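PDB 6VSS: arginase from Medicago truncatula, which hydrolyses L-arginine to urea and L-ornithine with two manganese ions per subunit, and also converts agmatine to putrescine and urea. Local coordinates for residues Leu57-Leu71 with Pro110-Glu122. Sequence-based numbering, arbitrary orientation.
Sequences LGGVAATSSLLGVPL and PRVITNVGDVPIE
S64 O takes the N-H of T114 and L66 N gives to T114 O at 2.8 Å, pairing 63-69 with 113-118 in parallel, their axes 28° apart. The ladder slips by one residue at V116 and G117, a beta bulge: L66 O accepts from both V116 N (2.9 Å) and G117 N. Pairing then resumes through G68 N to G117 O and V119 N to G68 O. G117 has a positive phi, in a conformation that only glycine takes comfortably. At G68, CA lies 3.2 Å from D118 OD1, a carboxylate oxygen salt-bridged to R89, a close fit of glycine backbone to carboxylate.

At the N-terminal end of the pairing, side chains grip backbone carbonyls. R111, bent at chi3 (-65°), runs its methylenes past L57 CD1 and V60 CB, and NH1 meets G58 O at 2.7 Å, the oxygen lying in the guanidinium plane; NH2 pairs with D109. The T63 hydroxyl OG1 donates to R111 O at 2.6 Å, tilted 27° from that carbonyl plane.

At the far end the side chains meet through apolar packing. I121, with CG1 anti to its carbonyl carbon, sets CG1 3.9 Å from P70 CD, CG2 against L71 CB and CD1 against V69 CG1. A water donates to P70 O and accepts a weak bond from E122 N.

Helix 84-92 packs on L66 and D118, helix 131-146 on L67 and V119. L71, two residues past strand 63-69, has its side chain about 12 Å from a manganese ion. Within this chain, strand 113-118 is the outermost strand on this side of the parallel alpha/beta sheet of the arginase fold, joined to 63-69.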
loop_
_atom_site.group_PDB
_atom_site.type_symbol
_atom_site.label_atom_id
_atom_site.label_comp_id
_atom_site.label_asym_id
_atom_site.label_seq_id
_atom_site.Cartn_x
_atom_site.Cartn_y
_atom_site.Cartn_z
ATOM N N LEU B 57 11.013 42.584 13.445
ATOM C CA LEU B 57 12.301 41.863 13.639
ATOM C C LEU B 57 13.469 42.618 12.993
ATOM O O LEU B 57 14.581 42.500 13.496
ATOM C CB LEU B 57 12.173 40.487 13.010
ATOM C CG LEU B 57 11.176 39.576 13.700
ATOM C CD1 LEU B 57 11.072 38.276 12.925
ATOM C CD2 LEU B 57 11.580 39.353 15.151
ATOM N N GLY B 58 13.216 43.328 11.893
ATOM C CA GLY B 58 14.231 43.941 11.017
ATOM C C GLY B 58 15.210 42.949 10.409
ATOM O O GLY B 58 15.070 41.716 10.653
ATOM N N GLY B 59 16.192 43.485 9.663
ATOM C CA GLY B 59 17.288 42.757 8.988
ATOM C C GLY B 59 16.765 41.847 7.880
ATOM O O GLY B 59 17.191 40.697 7.800
ATOM N N VAL B 60 15.842 42.340 7.064
ATOM C CA VAL B 60 15.049 41.511 6.120
ATOM C C VAL B 60 14.607 42.392 4.960
ATOM O O VAL B 60 14.015 43.456 5.190
ATOM C CB VAL B 60 13.828 40.891 6.814
ATOM C CG1 VAL B 60 12.947 41.950 7.462
ATOM C CG2 VAL B 60 13.026 40.028 5.843
ATOM N N ALA B 61 14.929 41.938 3.764
ATOM C CA ALA B 61 14.578 42.567 2.487
ATOM C C ALA B 61 13.392 41.821 1.899
ATOM O O ALA B 61 12.595 42.469 1.238
ATOM C CB ALA B 61 15.754 42.517 1.552
ATOM N N ALA B 62 13.291 40.505 2.102
ATOM C CA ALA B 62 12.147 39.740 1.554
ATOM C C ALA B 62 11.891 38.492 2.393
ATOM O O ALA B 62 12.884 37.873 2.907
ATOM C CB ALA B 62 12.360 39.389 0.093
ATOM N N THR B 63 10.604 38.154 2.525
ATOM C CA THR B 63 10.133 36.947 3.231
ATOM C C THR B 63 9.142 36.160 2.366
ATOM O O THR B 63 8.043 36.666 2.010
ATOM C CB THR B 63 9.646 37.326 4.633
ATOM O OG1 THR B 63 10.789 37.759 5.383
ATOM C CG2 THR B 63 8.947 36.171 5.327
ATOM N N SER B 64 9.523 34.924 2.067
ATOM C CA SER B 64 8.672 33.944 1.357
ATOM C C SER B 64 7.464 33.657 2.274
ATOM O O SER B 64 7.650 33.231 3.439
ATOM C CB SER B 64 9.460 32.675 0.973
ATOM O OG SER B 64 10.508 32.940 0.060
ATOM N N SER B 65 6.268 33.892 1.750
ATOM C CA SER B 65 4.970 33.908 2.462
ATOM C C SER B 65 3.989 32.958 1.770
ATOM O O SER B 65 3.675 33.163 0.553
ATOM C CB SER B 65 4.475 35.316 2.519
ATOM O OG SER B 65 5.539 36.107 3.021
ATOM N N LEU B 66 3.634 31.864 2.474
ATOM C CA LEU B 66 2.820 30.792 1.893
ATOM C C LEU B 66 1.392 31.296 1.788
ATOM O O LEU B 66 0.787 31.630 2.796
ATOM C CB LEU B 66 2.930 29.541 2.762
ATOM C CG LEU B 66 4.355 29.100 3.037
ATOM C CD1 LEU B 66 4.414 27.699 3.640
ATOM C CD2 LEU B 66 5.135 29.139 1.763
ATOM N N LEU B 67 0.859 31.271 0.582
ATOM C CA LEU B 67 -0.586 31.429 0.278
ATOM C C LEU B 67 -1.063 30.166 -0.426
ATOM O O LEU B 67 -0.563 29.869 -1.533
ATOM C CB LEU B 67 -0.756 32.709 -0.559
ATOM C CG LEU B 67 -2.184 33.080 -0.911
ATOM C CD1 LEU B 67 -2.861 33.757 0.275
ATOM C CD2 LEU B 67 -2.228 33.975 -2.138
ATOM N N GLY B 68 -1.905 29.392 0.257
ATOM C CA GLY B 68 -2.637 28.240 -0.269
ATOM C C GLY B 68 -3.771 28.664 -1.190
ATOM O O GLY B 68 -4.530 29.637 -0.864
ATOM N N VAL B 69 -3.853 27.967 -2.332
ATOM C CA VAL B 69 -5.011 28.045 -3.264
ATOM C C VAL B 69 -5.430 26.606 -3.539
ATOM O O VAL B 69 -4.952 25.989 -4.497
ATOM C CB VAL B 69 -4.638 28.844 -4.519
ATOM C CG1 VAL B 69 -5.853 29.062 -5.395
ATOM C CG2 VAL B 69 -3.954 30.160 -4.164
ATOM N N PRO B 70 -6.247 26.044 -2.602
ATOM C CA PRO B 70 -6.731 24.663 -2.663
ATOM C C PRO B 70 -7.864 24.483 -3.692
ATOM O O PRO B 70 -8.975 24.374 -3.329
ATOM C CB PRO B 70 -7.223 24.432 -1.237
ATOM C CG PRO B 70 -7.701 25.821 -0.809
ATOM C CD PRO B 70 -6.673 26.757 -1.382
ATOM N N LEU B 71 -7.487 24.501 -4.968
ATOM C CA LEU B 71 -8.355 24.443 -6.158
ATOM C C LEU B 71 -7.888 23.291 -7.042
ATOM O O LEU B 71 -6.695 23.257 -7.436
ATOM C CB LEU B 71 -8.205 25.793 -6.837
ATOM C CG LEU B 71 -9.054 26.014 -8.066
ATOM C CD1 LEU B 71 -9.187 27.505 -8.312
ATOM C CD2 LEU B 71 -8.464 25.289 -9.279
ATOM N N PRO B 110 11.204 33.420 11.087
ATOM C CA PRO B 110 10.059 33.847 10.297
ATOM C C PRO B 110 10.398 34.708 9.083
ATOM O O PRO B 110 9.593 34.772 8.170
ATOM C CB PRO B 110 9.241 34.709 11.254
ATOM C CG PRO B 110 9.607 34.175 12.600
ATOM C CD PRO B 110 11.072 33.839 12.484
ATOM N N ARG B 111 11.575 35.309 9.070
ATOM C CA ARG B 111 11.969 36.198 7.961
ATOM C C ARG B 111 12.371 35.321 6.777
ATOM O O ARG B 111 12.425 35.794 5.691
ATOM C CB ARG B 111 13.109 37.100 8.425
ATOM C CG ARG B 111 12.734 38.010 9.583
ATOM C CD ARG B 111 13.964 38.757 10.079
ATOM N NE ARG B 111 14.918 37.820 10.646
ATOM C CZ ARG B 111 15.989 38.167 11.343
ATOM N NH1 ARG B 111 16.248 39.447 11.573
ATOM N NH2 ARG B 111 16.805 37.224 11.796
ATOM N N VAL B 112 12.663 34.059 7.023
ATOM C CA VAL B 112 12.991 33.097 5.941
ATOM C C VAL B 112 11.706 32.531 5.347
ATOM O O VAL B 112 11.641 32.376 4.134
ATOM C CB VAL B 112 13.889 31.981 6.475
ATOM C CG1 VAL B 112 14.188 30.990 5.371
ATOM C CG2 VAL B 112 15.150 32.581 7.060
ATOM N N ILE B 113 10.740 32.167 6.176
ATOM C CA ILE B 113 9.471 31.586 5.648
ATOM C C ILE B 113 8.354 31.774 6.665
ATOM O O ILE B 113 8.585 31.632 7.867
ATOM C CB ILE B 113 9.665 30.116 5.238
ATOM C CG1 ILE B 113 8.472 29.636 4.411
ATOM C CG2 ILE B 113 9.918 29.246 6.487
ATOM C CD1 ILE B 113 8.574 28.199 4.028
ATOM N N THR B 114 7.169 32.115 6.172
ATOM C CA THR B 114 6.013 32.312 7.048
ATOM C C THR B 114 4.762 31.822 6.312
ATOM O O THR B 114 4.682 31.986 5.085
ATOM C CB THR B 114 6.009 33.782 7.493
ATOM O OG1 THR B 114 5.109 33.901 8.580
ATOM C CG2 THR B 114 5.512 34.736 6.444
ATOM N N ASN B 115 3.760 31.381 7.063
ATOM C CA ASN B 115 2.441 31.004 6.507
ATOM C C ASN B 115 1.501 32.204 6.574
ATOM O O ASN B 115 1.369 32.753 7.638
ATOM C CB ASN B 115 1.834 29.833 7.261
ATOM C CG ASN B 115 0.553 29.361 6.599
ATOM O OD1 ASN B 115 0.378 29.450 5.375
ATOM N ND2 ASN B 115 -0.372 28.883 7.399
ATOM N N VAL B 116 0.825 32.551 5.498
ATOM C CA VAL B 116 -0.275 33.551 5.525
ATOM C C VAL B 116 -1.580 32.763 5.656
ATOM O O VAL B 116 -2.208 32.847 6.711
ATOM C CB VAL B 116 -0.265 34.454 4.282
ATOM C CG1 VAL B 116 -1.577 35.220 4.123
ATOM C CG2 VAL B 116 0.908 35.420 4.295
ATOM N N GLY B 117 -1.888 31.896 4.687
ATOM C CA GLY B 117 -3.010 30.950 4.815
ATOM C C GLY B 117 -3.599 30.569 3.474
ATOM O O GLY B 117 -2.921 30.738 2.488
ATOM N N ASP B 118 -4.805 30.006 3.484
ATOM C CA ASP B 118 -5.439 29.384 2.328
ATOM C C ASP B 118 -6.586 30.302 1.925
ATOM O O ASP B 118 -7.350 30.718 2.798
ATOM C CB ASP B 118 -5.896 27.961 2.651
ATOM C CG ASP B 118 -4.776 26.958 2.781
ATOM O OD1 ASP B 118 -3.620 27.345 2.690
ATOM O OD2 ASP B 118 -5.079 25.789 2.958
ATOM N N VAL B 119 -6.673 30.630 0.646
ATOM C CA VAL B 119 -7.928 31.152 0.046
ATOM C C VAL B 119 -8.963 30.028 0.109
ATOM O O VAL B 119 -8.738 28.990 -0.508
ATOM C CB VAL B 119 -7.755 31.590 -1.411
ATOM C CG1 VAL B 119 -9.096 32.047 -1.999
ATOM C CG2 VAL B 119 -6.667 32.651 -1.544
ATOM N N PRO B 120 -10.122 30.254 0.778
ATOM C CA PRO B 120 -11.187 29.252 0.927
ATOM C C PRO B 120 -12.030 29.037 -0.336
ATOM O O PRO B 120 -13.221 29.479 -0.456
ATOM C CB PRO B 120 -12.037 29.839 2.062
ATOM C CG PRO B 120 -11.882 31.330 1.907
ATOM C CD PRO B 120 -10.454 31.528 1.432
ATOM N N ILE B 121 -11.402 28.333 -1.279
ATOM C CA ILE B 121 -11.909 28.122 -2.657
ATOM C C ILE B 121 -13.285 27.431 -2.593
ATOM O O ILE B 121 -14.244 27.919 -3.243
ATOM C CB ILE B 121 -10.877 27.303 -3.462
ATOM C CG1 ILE B 121 -9.554 28.059 -3.612
ATOM C CG2 ILE B 121 -11.462 26.911 -4.813
ATOM C CD1 ILE B 121 -9.691 29.389 -4.359
ATOM N N GLU B 122 -13.358 26.316 -1.864
ATOM C CA GLU B 122 -14.575 25.469 -1.763
ATOM C C GLU B 122 -15.756 26.341 -1.304
ATOM O O GLU B 122 -16.804 26.331 -1.960
ATOM C CB GLU B 122 -14.303 24.271 -0.833
ATOM C CG GLU B 122 -15.549 23.459 -0.439
ATOM C CD GLU B 122 -15.368 22.148 0.365
ATOM O OE1 GLU B 122 -14.418 22.005 1.179
ATOM O OE2 GLU B 122 -16.223 21.257 0.221
HETATM O O HOH W 1 -0.550 28.585 3.064
HETATM O O HOH W 2 -10.831 24.179 -1.095
#